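Local coordinates for DUF115 domain-containing protein (PDB 5MU5) that probably transfers sugar to flagellin, as a Maf glycosyltransferase involved in bacterial flagella formation, at residues Y375-P380 with D539-E544; M248-Y253 with D645-F650; L47-R52 with L129-Q134; F122-L127 with E140-A145. All coordinates share one frame; numbering follows the deposited sequence.

Interaction 1: Y375-P380 with D539-E544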
# COMPACT_ATOMS: atom_id res chain seq x y z
N TYR A 375 9.66 12.35 -0.51
CA TYR A 375 9.60 12.37 0.95
C TYR A 375 10.99 12.09 1.51
O TYR A 375 11.51 12.84 2.33
CB TYR A 375 8.61 11.33 1.49
CG TYR A 375 8.49 11.41 2.98
CD1 TYR A 375 7.69 12.39 3.58
CD2 TYR A 375 9.21 10.54 3.81
CE1 TYR A 375 7.58 12.48 4.95
CE2 TYR A 375 9.12 10.64 5.19
CZ TYR A 375 8.30 11.62 5.75
OH TYR A 375 8.19 11.73 7.12
N ALA A 376 11.59 11.01 1.05
CA ALA A 376 12.88 10.60 1.55
C ALA A 376 13.93 11.65 1.27
O ALA A 376 14.83 11.86 2.06
CB ALA A 376 13.28 9.27 0.93
N LEU A 377 13.83 12.32 0.14
CA LEU A 377 14.88 13.24 -0.24
C LEU A 377 14.70 14.60 0.46
O LEU A 377 15.65 15.13 1.04
CB LEU A 377 14.91 13.36 -1.76
CG LEU A 377 16.26 13.75 -2.39
CD1 LEU A 377 16.16 13.70 -3.91
CD2 LEU A 377 16.70 15.13 -1.92
N PHE A 378 13.47 15.11 0.45
CA PHE A 378 13.19 16.49 0.88
C PHE A 378 12.52 16.73 2.23
O PHE A 378 12.53 17.87 2.71
CB PHE A 378 12.37 17.18 -0.20
CG PHE A 378 13.13 17.49 -1.45
CD1 PHE A 378 14.16 18.41 -1.43
CD2 PHE A 378 12.80 16.89 -2.65
CE1 PHE A 378 14.87 18.71 -2.57
CE2 PHE A 378 13.51 17.19 -3.80
CZ PHE A 378 14.55 18.09 -3.76
N SER A 379 11.89 15.73 2.82
CA SER A 379 11.24 15.92 4.11
C SER A 379 12.25 16.25 5.18
O SER A 379 13.26 15.58 5.28
CB SER A 379 10.49 14.69 4.56
OG SER A 379 9.83 14.93 5.79
N PRO A 380 12.00 17.31 5.96
CA PRO A 380 12.86 17.60 7.08
C PRO A 380 12.42 16.85 8.34
O PRO A 380 12.99 17.08 9.39
CB PRO A 380 12.72 19.12 7.26
CG PRO A 380 11.38 19.44 6.72
CD PRO A 380 10.98 18.36 5.76
N ASP A 539 20.31 21.83 2.48
CA ASP A 539 20.46 20.84 3.53
C ASP A 539 19.99 19.47 3.03
O ASP A 539 20.71 18.48 3.16
CB ASP A 539 19.65 21.24 4.76
CG ASP A 539 19.75 20.22 5.86
OD1 ASP A 539 20.87 19.98 6.36
OD2 ASP A 539 18.70 19.65 6.22
N ARG A 540 18.80 19.43 2.43
CA ARG A 540 18.25 18.17 1.90
C ARG A 540 18.98 17.69 0.63
O ARG A 540 19.48 16.58 0.60
CB ARG A 540 16.75 18.30 1.64
CG ARG A 540 15.88 18.66 2.86
CD ARG A 540 15.78 17.52 3.87
NE ARG A 540 17.02 17.38 4.63
CZ ARG A 540 17.32 16.35 5.41
NH1 ARG A 540 16.48 15.33 5.57
NH2 ARG A 540 18.49 16.35 6.04
N TRP A 541 19.06 18.53 -0.39
CA TRP A 541 19.65 18.14 -1.68
C TRP A 541 21.13 17.73 -1.68
O TRP A 541 21.49 16.71 -2.28
CB TRP A 541 19.48 19.26 -2.69
CG TRP A 541 19.84 18.88 -4.08
CD1 TRP A 541 20.90 19.31 -4.79
CD2 TRP A 541 19.11 17.99 -4.94
NE1 TRP A 541 20.89 18.76 -6.06
CE2 TRP A 541 19.80 17.94 -6.17
CE3 TRP A 541 17.94 17.25 -4.79
CZ2 TRP A 541 19.37 17.17 -7.23
CZ3 TRP A 541 17.50 16.49 -5.85
CH2 TRP A 541 18.22 16.45 -7.06
N ASP A 542 21.97 18.52 -1.01
CA ASP A 542 23.42 18.35 -1.06
C ASP A 542 23.99 17.22 -0.19
O ASP A 542 25.18 16.95 -0.26
CB ASP A 542 24.14 19.65 -0.63
CG ASP A 542 23.81 20.83 -1.52
OD1 ASP A 542 23.43 20.63 -2.70
OD2 ASP A 542 23.93 21.98 -1.05
N ARG A 543 23.16 16.55 0.60
CA ARG A 543 23.68 15.57 1.56
C ARG A 543 24.04 14.21 0.97
O ARG A 543 24.59 13.35 1.67
CB ARG A 543 22.70 15.39 2.71
CG ARG A 543 21.48 14.53 2.39
CD ARG A 543 20.57 14.53 3.59
NE ARG A 543 19.52 13.50 3.56
CZ ARG A 543 18.39 13.57 2.86
NH1 ARG A 543 18.13 14.57 2.03
NH2 ARG A 543 17.52 12.59 2.97
N GLU A 544 23.73 14.01 -0.31
CA GLU A 544 24.07 12.77 -1.00
C GLU A 544 24.08 12.96 -2.51
O GLU A 544 23.33 13.79 -3.05
CB GLU A 544 23.07 11.68 -0.62
CG GLU A 544 23.51 10.27 -0.97
CD GLU A 544 22.53 9.21 -0.51
OE1 GLU A 544 21.96 9.35 0.59
OE2 GLU A 544 22.32 8.24 -1.26
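The rings of F378 and W541 lie side by side and point the same way, their planes only 10° apart but slid so far that they barely overlap, with 5.9 Å between the centroid of F378 and that of the six-membered ring of W541. They meet where F378 CZ approaches W541 CE3 at 3.6 Å. L377 touches both rings: its CD2 sits over the centre of one F378 face, and its CD1 reaches W541 CZ3 at 3.7 Å. Two further flat groups, the guanidinium groups of R540 and R543, lie face over face, R543 NH1 3.8 Å above the plane of R540 and over its centre.

Around their edges are backbone carbonyls. R543 sets out with CG between the backbone N and the carbonyl carbon (chi1 78°), then runs extended to NE. Its NH2 donates to A376 O at 2.9 Å and its NH1 to L377 O at 2.7 Å, both oxygens lying near the guanidinium plane. NH1 also binds R540 O, 2.8 Å away. R540, bent at chi2 and chi3, slides past F378 in the opposite direction and donates from NH1 to S379 O at 3.2 Å, tilted from its guanidinium plane. D539 OD2 holds R540 in a weakly bonded salt bridge.

R543 thus joins the C-terminal ends of helices 373-378 and 534-541. Positive charge at a helix C-terminus is likely to interact favourably with the helix dipole, and the carbonyls and D539 probably offset the proximity of two like charges.

Interaction 2: M248-Y253 with D645-F650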
# COMPACT_ATOMS: atom_id res chain seq x y z
N MET A 248 7.71 13.33 -9.12
CA MET A 248 7.44 13.74 -7.75
C MET A 248 8.60 14.53 -7.23
O MET A 248 8.42 15.57 -6.61
CB MET A 248 7.28 12.53 -6.82
CG MET A 248 6.10 11.61 -7.05
SD MET A 248 4.49 12.39 -6.98
CE MET A 248 4.19 12.81 -8.69
N THR A 249 9.80 14.00 -7.47
CA THR A 249 11.03 14.59 -7.01
C THR A 249 11.31 15.90 -7.77
O THR A 249 11.82 16.84 -7.17
CB THR A 249 12.20 13.59 -7.12
OG1 THR A 249 12.01 12.53 -6.19
CG2 THR A 249 13.53 14.22 -6.82
N ARG A 250 10.98 15.96 -9.06
CA ARG A 250 11.13 17.21 -9.81
C ARG A 250 10.20 18.31 -9.26
O ARG A 250 10.61 19.44 -9.03
CB ARG A 250 10.85 17.01 -11.29
CG ARG A 250 11.03 18.26 -12.14
CD ARG A 250 10.23 18.17 -13.42
NE ARG A 250 8.81 18.33 -13.15
CZ ARG A 250 8.19 19.50 -13.05
NH1 ARG A 250 8.85 20.64 -13.24
NH2 ARG A 250 6.90 19.53 -12.77
N ALA A 251 8.94 17.96 -9.05
CA ALA A 251 7.97 18.90 -8.48
C ALA A 251 8.50 19.43 -7.15
O ALA A 251 8.57 20.63 -6.94
CB ALA A 251 6.61 18.22 -8.27
N SER A 252 8.89 18.52 -6.27
CA SER A 252 9.35 18.89 -4.94
C SER A 252 10.61 19.74 -5.01
O SER A 252 10.73 20.72 -4.30
CB SER A 252 9.58 17.65 -4.08
OG SER A 252 9.83 18.03 -2.73
N TYR A 253 11.52 19.35 -5.89
CA TYR A 253 12.76 20.09 -6.10
C TYR A 253 12.42 21.53 -6.46
O TYR A 253 12.89 22.45 -5.82
CB TYR A 253 13.57 19.44 -7.23
CG TYR A 253 14.84 20.17 -7.63
CD1 TYR A 253 14.78 21.35 -8.37
CD2 TYR A 253 16.09 19.64 -7.32
CE1 TYR A 253 15.93 22.01 -8.74
CE2 TYR A 253 17.24 20.30 -7.70
CZ TYR A 253 17.15 21.48 -8.41
OH TYR A 253 18.28 22.13 -8.81
N ASP A 645 20.80 15.47 -14.27
CA ASP A 645 21.48 16.57 -14.96
C ASP A 645 20.54 17.70 -15.37
O ASP A 645 20.95 18.84 -15.41
CB ASP A 645 22.23 16.06 -16.20
CG ASP A 645 23.54 15.38 -15.86
OD1 ASP A 645 24.06 15.59 -14.75
OD2 ASP A 645 24.06 14.63 -16.71
N ASN A 646 19.27 17.39 -15.65
CA ASN A 646 18.33 18.38 -16.18
C ASN A 646 17.11 18.66 -15.31
O ASN A 646 16.14 19.28 -15.78
CB ASN A 646 17.80 17.87 -17.52
CG ASN A 646 18.89 17.73 -18.54
OD1 ASN A 646 19.02 16.69 -19.17
ND2 ASN A 646 19.69 18.76 -18.69
N ILE A 647 17.16 18.22 -14.05
CA ILE A 647 16.01 18.32 -13.16
C ILE A 647 15.45 19.76 -13.06
O ILE A 647 14.23 19.96 -13.04
CB ILE A 647 16.32 17.69 -11.77
CG1 ILE A 647 15.04 17.59 -10.94
CG2 ILE A 647 17.40 18.47 -11.02
CD1 ILE A 647 15.16 16.66 -9.75
N GLU A 648 16.34 20.74 -13.07
CA GLU A 648 15.97 22.15 -12.95
C GLU A 648 15.41 22.72 -14.26
O GLU A 648 14.53 23.59 -14.25
CB GLU A 648 17.21 22.95 -12.51
CG GLU A 648 16.93 24.26 -11.78
CD GLU A 648 18.14 24.76 -11.00
OE1 GLU A 648 19.10 25.25 -11.62
OE2 GLU A 648 18.13 24.67 -9.75
N ALA A 649 15.92 22.23 -15.38
CA ALA A 649 15.60 22.80 -16.68
C ALA A 649 14.26 22.36 -17.27
O ALA A 649 13.73 23.05 -18.14
CB ALA A 649 16.72 22.50 -17.66
N PHE A 650 13.70 21.24 -16.83
CA PHE A 650 12.38 20.84 -17.35
C PHE A 650 11.37 21.95 -17.08
O PHE A 650 11.24 22.38 -15.95
CB PHE A 650 11.88 19.54 -16.72
CG PHE A 650 12.75 18.35 -16.98
CD1 PHE A 650 12.87 17.83 -18.27
CD2 PHE A 650 13.44 17.73 -15.94
CE1 PHE A 650 13.67 16.72 -18.52
CE2 PHE A 650 14.25 16.62 -16.18
CZ PHE A 650 14.36 16.12 -17.47
O HOH W 1 11.66 21.10 -13.69
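The buried helix turn 248-253 meets residues 645-650, the end of helix 618-646 and what follows it, most closely at R250 and I647, whose CA atoms are 6.0 Å apart. I647 provides the apolar centre. Its CG2 lies over one face of the Y253 ring, a CH-pi contact of 4.1 Å to the centroid, while CD1 touches Y253 CD2 and T249 CG2. With CG anti to the backbone N (chi1 175°), Y253 extends toward 645-650, and its OH donates to E648 OE2 at 2.7 Å, meeting the carboxylate from above its plane. The same oxygen forms a salt bridge with R257. The contact ties helix 242-257, in the MptE-like region, to the end of helix 618-646, in the Maf helical bundle, and so joins two parts of the chain far apart in sequence. A leucine in place of Y253 would probably leave E648 with one partner fewer and I647 CG2 without its ring face. Beside this centre, R250 CD packs 3.9 Å from F650 CB, the guanidinium plane standing nearly perpendicular to the phenyl ring. R250 NH1 donates to a water at 2.9 Å, and that water passes hydrogen bonds on to I647 O and F650 O; R250 NE forms a salt bridge with E247.

Interaction 3: L47-R52 with L129-Q134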
# COMPACT_ATOMS: atom_id res chain seq x y z
N LEU A 47 -0.21 -40.90 15.01
CA LEU A 47 -0.48 -40.00 16.11
C LEU A 47 -1.69 -39.15 15.72
O LEU A 47 -1.84 -38.78 14.55
CB LEU A 47 0.73 -39.13 16.43
CG LEU A 47 1.87 -39.86 17.16
CD1 LEU A 47 3.09 -38.95 17.22
CD2 LEU A 47 1.46 -40.29 18.56
N ASP A 48 -2.54 -38.86 16.69
CA ASP A 48 -3.77 -38.11 16.46
C ASP A 48 -4.06 -37.23 17.66
O ASP A 48 -3.48 -37.42 18.73
CB ASP A 48 -4.93 -39.09 16.21
CG ASP A 48 -6.09 -38.47 15.43
OD1 ASP A 48 -6.15 -37.22 15.29
OD2 ASP A 48 -6.96 -39.22 14.93
N VAL A 49 -4.93 -36.24 17.48
CA VAL A 49 -5.35 -35.33 18.55
C VAL A 49 -6.81 -35.58 18.93
O VAL A 49 -7.71 -35.40 18.12
CB VAL A 49 -5.17 -33.86 18.15
CG1 VAL A 49 -5.54 -32.95 19.30
CG2 VAL A 49 -3.73 -33.61 17.73
N GLU A 50 -7.01 -36.04 20.16
CA GLU A 50 -8.34 -36.35 20.66
C GLU A 50 -8.77 -35.27 21.64
O GLU A 50 -7.96 -34.69 22.35
CB GLU A 50 -8.34 -37.73 21.32
CG GLU A 50 -9.69 -38.21 21.85
CD GLU A 50 -9.98 -37.75 23.27
OE1 GLU A 50 -9.04 -37.76 24.10
OE2 GLU A 50 -11.13 -37.37 23.56
N PHE A 51 -10.07 -34.99 21.65
CA PHE A 51 -10.66 -34.01 22.55
C PHE A 51 -12.15 -34.27 22.67
O PHE A 51 -12.90 -34.12 21.71
CB PHE A 51 -10.41 -32.58 22.05
CG PHE A 51 -10.98 -31.51 22.93
CD1 PHE A 51 -10.56 -31.40 24.26
CD2 PHE A 51 -11.91 -30.61 22.45
CE1 PHE A 51 -11.07 -30.41 25.09
CE2 PHE A 51 -12.43 -29.62 23.28
CZ PHE A 51 -12.01 -29.53 24.59
N ARG A 52 -12.58 -34.69 23.86
CA ARG A 52 -13.97 -35.03 24.13
C ARG A 52 -14.48 -36.07 23.14
O ARG A 52 -15.58 -35.95 22.60
CB ARG A 52 -14.84 -33.77 24.09
CG ARG A 52 -14.42 -32.72 25.10
CD ARG A 52 -15.31 -31.50 25.00
NE ARG A 52 -14.96 -30.47 25.99
CZ ARG A 52 -15.29 -29.19 25.90
NH1 ARG A 52 -15.97 -28.72 24.85
NH2 ARG A 52 -14.91 -28.35 26.86
N LEU A 129 -2.48 -26.50 10.22
CA LEU A 129 -1.29 -27.32 10.36
C LEU A 129 -1.73 -28.72 10.75
O LEU A 129 -1.31 -29.70 10.14
CB LEU A 129 -0.36 -26.75 11.43
CG LEU A 129 0.89 -27.56 11.78
CD1 LEU A 129 1.86 -27.58 10.63
CD2 LEU A 129 1.55 -26.96 13.00
N GLY A 130 -2.59 -28.81 11.76
CA GLY A 130 -2.93 -30.10 12.31
C GLY A 130 -1.64 -30.62 12.91
O GLY A 130 -0.92 -29.86 13.54
N LEU A 131 -1.34 -31.90 12.65
CA LEU A 131 -0.09 -32.49 13.08
C LEU A 131 0.99 -32.38 12.02
O LEU A 131 2.09 -32.88 12.21
CB LEU A 131 -0.29 -33.93 13.54
CG LEU A 131 -1.08 -34.04 14.85
CD1 LEU A 131 -1.28 -35.49 15.26
CD2 LEU A 131 -0.41 -33.28 15.98
N GLY A 132 0.69 -31.71 10.92
CA GLY A 132 1.71 -31.42 9.92
C GLY A 132 2.14 -32.55 9.02
O GLY A 132 3.17 -32.45 8.36
N TYR A 133 1.36 -33.62 8.97
CA TYR A 133 1.65 -34.74 8.07
C TYR A 133 1.80 -34.30 6.59
O TYR A 133 2.57 -34.87 5.84
CB TYR A 133 0.55 -35.80 8.19
CG TYR A 133 0.47 -36.49 9.54
CD1 TYR A 133 1.60 -37.07 10.10
CD2 TYR A 133 -0.74 -36.60 10.22
CE1 TYR A 133 1.55 -37.72 11.32
CE2 TYR A 133 -0.81 -37.26 11.44
CZ TYR A 133 0.34 -37.82 11.99
OH TYR A 133 0.32 -38.47 13.19
N GLN A 134 1.07 -33.26 6.18
CA GLN A 134 1.18 -32.76 4.80
C GLN A 134 2.52 -32.10 4.47
O GLN A 134 2.97 -32.17 3.33
CB GLN A 134 0.03 -31.77 4.47
CG GLN A 134 0.00 -30.45 5.25
CD GLN A 134 -0.56 -30.56 6.67
OE1 GLN A 134 -0.92 -31.65 7.12
NE2 GLN A 134 -0.65 -29.45 7.37
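L131 and Y133 press side by side against the first residues of strand 47-51, and the packing is closest at L47. The hydroxyl of Y133 donates to L47 O at 2.6 Å, the oxygen lying at the edge of the ring and near its plane. The approach is well off the carbonyl direction, with a C=O...O angle of 116°. L131, its CG anti to the carbonyl carbon (chi1 -69°), sends its two methyls to different places: CD1 comes within 3.4 Å of L47 O and 3.8 Å of D48 CA, while CD2 meets V49 CG2 at 3.8 Å. L131 CB also lies over one face of the Y133 ring, toward its rim.

Beyond V49 the contact gives out. The strand leads away from the loop toward R52, which is exposed to solvent, and a triethylene glycol, probably from the crystallisation liquor, lies about 4 Å from the nearest side-chain atom of V49. D48 faces away from the loop; its OD1 accepts from V49 N, and its carboxylate binds the amides of Y57 and G58.

The loop itself is firmly shaped. L129 to G132 form a type II' beta turn, closed by G132 N to L129 O at 2.9 Å; Q134 NE2 reaches that oxygen from the opposite face of its plane. Positive phi at G130 and G132 suits glycine, and E151 binds the amides of L129 and G130. Such a glycine-rich loop, between the parallel strand 123-127 and helix 134-142, is characteristic of Rossmann-like folds.

Interaction 4: F122-L127 with E140-A145; sequences FHMVCL and EQDNPA
M124 and F122 take hold of the helix-to-strand turn at P144 and A145 respectively. M124 also extends to D142. Its CB rests on the proline ring, 3.7 Å from P144 CB and as near to P144 CG. CG, anti to the backbone N (chi1 167°), carries the chain onward, and SD passes P144 CG at 4.2 Å. A bend at chi3 then turns CE toward D142, where it lies 3.1 Å from OD2, a tight packing contact and not a hydrogen bond; the two side chains cross at about a right angle. That carboxylate is engaged with charge as well, OD1 with R79 and OD2 with R211.

These residues belong to the beta-alpha-beta unit made of strand 123-127, helix 134-142 and strand 146-150 in the parallel sheet of the N-terminal region. The helix ends at D142; N143, with positive phi, is the first residue to leave it, and P144 and A145 lead into the next strand. A145 N donates to F122 O at 2.7 Å in the carbonyl plane, next to the pairing of F122 and M124 with G146 that brings the two strands together.

The F122 ring then closes over A145: CB of the alanine stands above the ring centre, 3.6 Å from the centroid and 13° off the normal, a CH-pi contact. A serine in place of F122 would probably leave A145 CB without its aromatic cover and open a gap toward helix 568-579. From that helix N569, M572 and L573 touch the phenyl ring, and N569 also touches A145.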
# COMPACT_ATOMS: atom_id res chain seq x y z
N PHE A 122 7.23 -19.33 -5.14
CA PHE A 122 8.04 -18.77 -4.08
C PHE A 122 7.41 -19.02 -2.73
O PHE A 122 8.10 -19.45 -1.80
CB PHE A 122 8.20 -17.27 -4.28
CG PHE A 122 9.18 -16.63 -3.35
CD1 PHE A 122 8.80 -16.30 -2.06
CD2 PHE A 122 10.46 -16.36 -3.76
CE1 PHE A 122 9.70 -15.71 -1.18
CE2 PHE A 122 11.36 -15.75 -2.90
CZ PHE A 122 10.99 -15.44 -1.60
N HIS A 123 6.10 -18.76 -2.63
CA HIS A 123 5.36 -18.84 -1.38
C HIS A 123 4.53 -20.09 -1.29
O HIS A 123 4.02 -20.60 -2.29
CB HIS A 123 4.42 -17.66 -1.25
CG HIS A 123 5.11 -16.33 -1.19
ND1 HIS A 123 5.70 -15.87 -0.04
CD2 HIS A 123 5.26 -15.35 -2.11
CE1 HIS A 123 6.19 -14.66 -0.25
NE2 HIS A 123 5.95 -14.33 -1.51
N MET A 124 4.39 -20.58 -0.07
CA MET A 124 3.48 -21.67 0.24
C MET A 124 2.64 -21.24 1.42
O MET A 124 3.19 -20.79 2.44
CB MET A 124 4.25 -22.91 0.66
CG MET A 124 3.33 -23.94 1.29
SD MET A 124 4.08 -25.55 1.29
CE MET A 124 4.00 -25.88 -0.49
N VAL A 125 1.33 -21.39 1.29
CA VAL A 125 0.41 -21.01 2.36
C VAL A 125 -0.39 -22.22 2.87
O VAL A 125 -1.14 -22.83 2.12
CB VAL A 125 -0.57 -19.94 1.89
CG1 VAL A 125 -1.56 -19.60 3.00
CG2 VAL A 125 0.18 -18.69 1.46
N CYS A 126 -0.24 -22.56 4.13
CA CYS A 126 -0.98 -23.66 4.73
C CYS A 126 -2.02 -23.12 5.67
O CYS A 126 -1.71 -22.45 6.65
CB CYS A 126 -0.06 -24.57 5.53
SG CYS A 126 1.26 -25.22 4.52
N LEU A 127 -3.27 -23.40 5.34
CA LEU A 127 -4.37 -22.96 6.16
C LEU A 127 -4.66 -24.16 6.99
O LEU A 127 -5.27 -25.13 6.54
CB LEU A 127 -5.54 -22.56 5.28
CG LEU A 127 -5.02 -21.50 4.32
CD1 LEU A 127 -5.57 -21.73 2.92
CD2 LEU A 127 -5.33 -20.12 4.86
N GLU A 140 8.74 -30.91 -0.37
CA GLU A 140 9.48 -31.64 -1.40
C GLU A 140 8.98 -31.30 -2.81
O GLU A 140 9.77 -31.20 -3.73
CB GLU A 140 9.39 -33.16 -1.14
CG GLU A 140 10.38 -34.00 -1.94
CD GLU A 140 9.98 -34.17 -3.41
OE1 GLU A 140 8.76 -34.27 -3.71
OE2 GLU A 140 10.89 -34.21 -4.26
N GLN A 141 7.68 -31.10 -2.97
CA GLN A 141 7.11 -30.77 -4.27
C GLN A 141 7.50 -29.37 -4.73
O GLN A 141 7.99 -29.19 -5.83
CB GLN A 141 5.59 -30.87 -4.24
CG GLN A 141 5.04 -32.30 -4.07
CD GLN A 141 3.55 -32.32 -3.77
OE1 GLN A 141 3.01 -31.35 -3.24
NE2 GLN A 141 2.88 -33.41 -4.10
N ASP A 142 7.31 -28.38 -3.86
CA ASP A 142 7.47 -26.98 -4.25
C ASP A 142 8.76 -26.29 -3.85
O ASP A 142 9.14 -25.29 -4.47
CB ASP A 142 6.30 -26.17 -3.69
CG ASP A 142 4.96 -26.58 -4.28
OD1 ASP A 142 4.89 -26.82 -5.50
OD2 ASP A 142 3.98 -26.65 -3.52
N ASN A 143 9.43 -26.78 -2.81
CA ASN A 143 10.61 -26.12 -2.26
C ASN A 143 10.41 -24.59 -2.13
O ASN A 143 11.14 -23.79 -2.72
CB ASN A 143 11.82 -26.47 -3.11
CG ASN A 143 13.12 -26.02 -2.48
OD1 ASN A 143 13.37 -26.25 -1.28
ND2 ASN A 143 13.97 -25.38 -3.28
N PRO A 144 9.37 -24.18 -1.38
CA PRO A 144 9.07 -22.77 -1.28
C PRO A 144 10.15 -22.00 -0.51
O PRO A 144 10.86 -22.58 0.27
CB PRO A 144 7.75 -22.76 -0.50
CG PRO A 144 7.81 -23.99 0.33
CD PRO A 144 8.46 -25.00 -0.57
N ALA A 145 10.28 -20.72 -0.78
CA ALA A 145 11.21 -19.87 -0.08
C ALA A 145 10.50 -19.18 1.09
O ALA A 145 11.14 -18.81 2.04
CB ALA A 145 11.75 -18.82 -1.03

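How the interactions relate
Interactions 1 and 2 form one cluster; interactions 3 and 4 lie together in the Maf N-terminal region without packing on each other. The first pair has centres 14 Å apart and touches directly, F378 CZ lying 3.6 Å from Y253 CA, so helix 242-257 packs between helix 373-378 and the end of helix 618-646. Both segments of interaction 1 fall, along the chain, between those of interaction 2. Interactions 3 and 4, centres 20 Å apart, interleave their segments and share the path from strand 123-127 to helix 134-142. Centres of the two pairs are 41 to 61 Å apart: one pair belongs to the N-terminal region, the other lies where the MptE-like region meets the C-terminal helices.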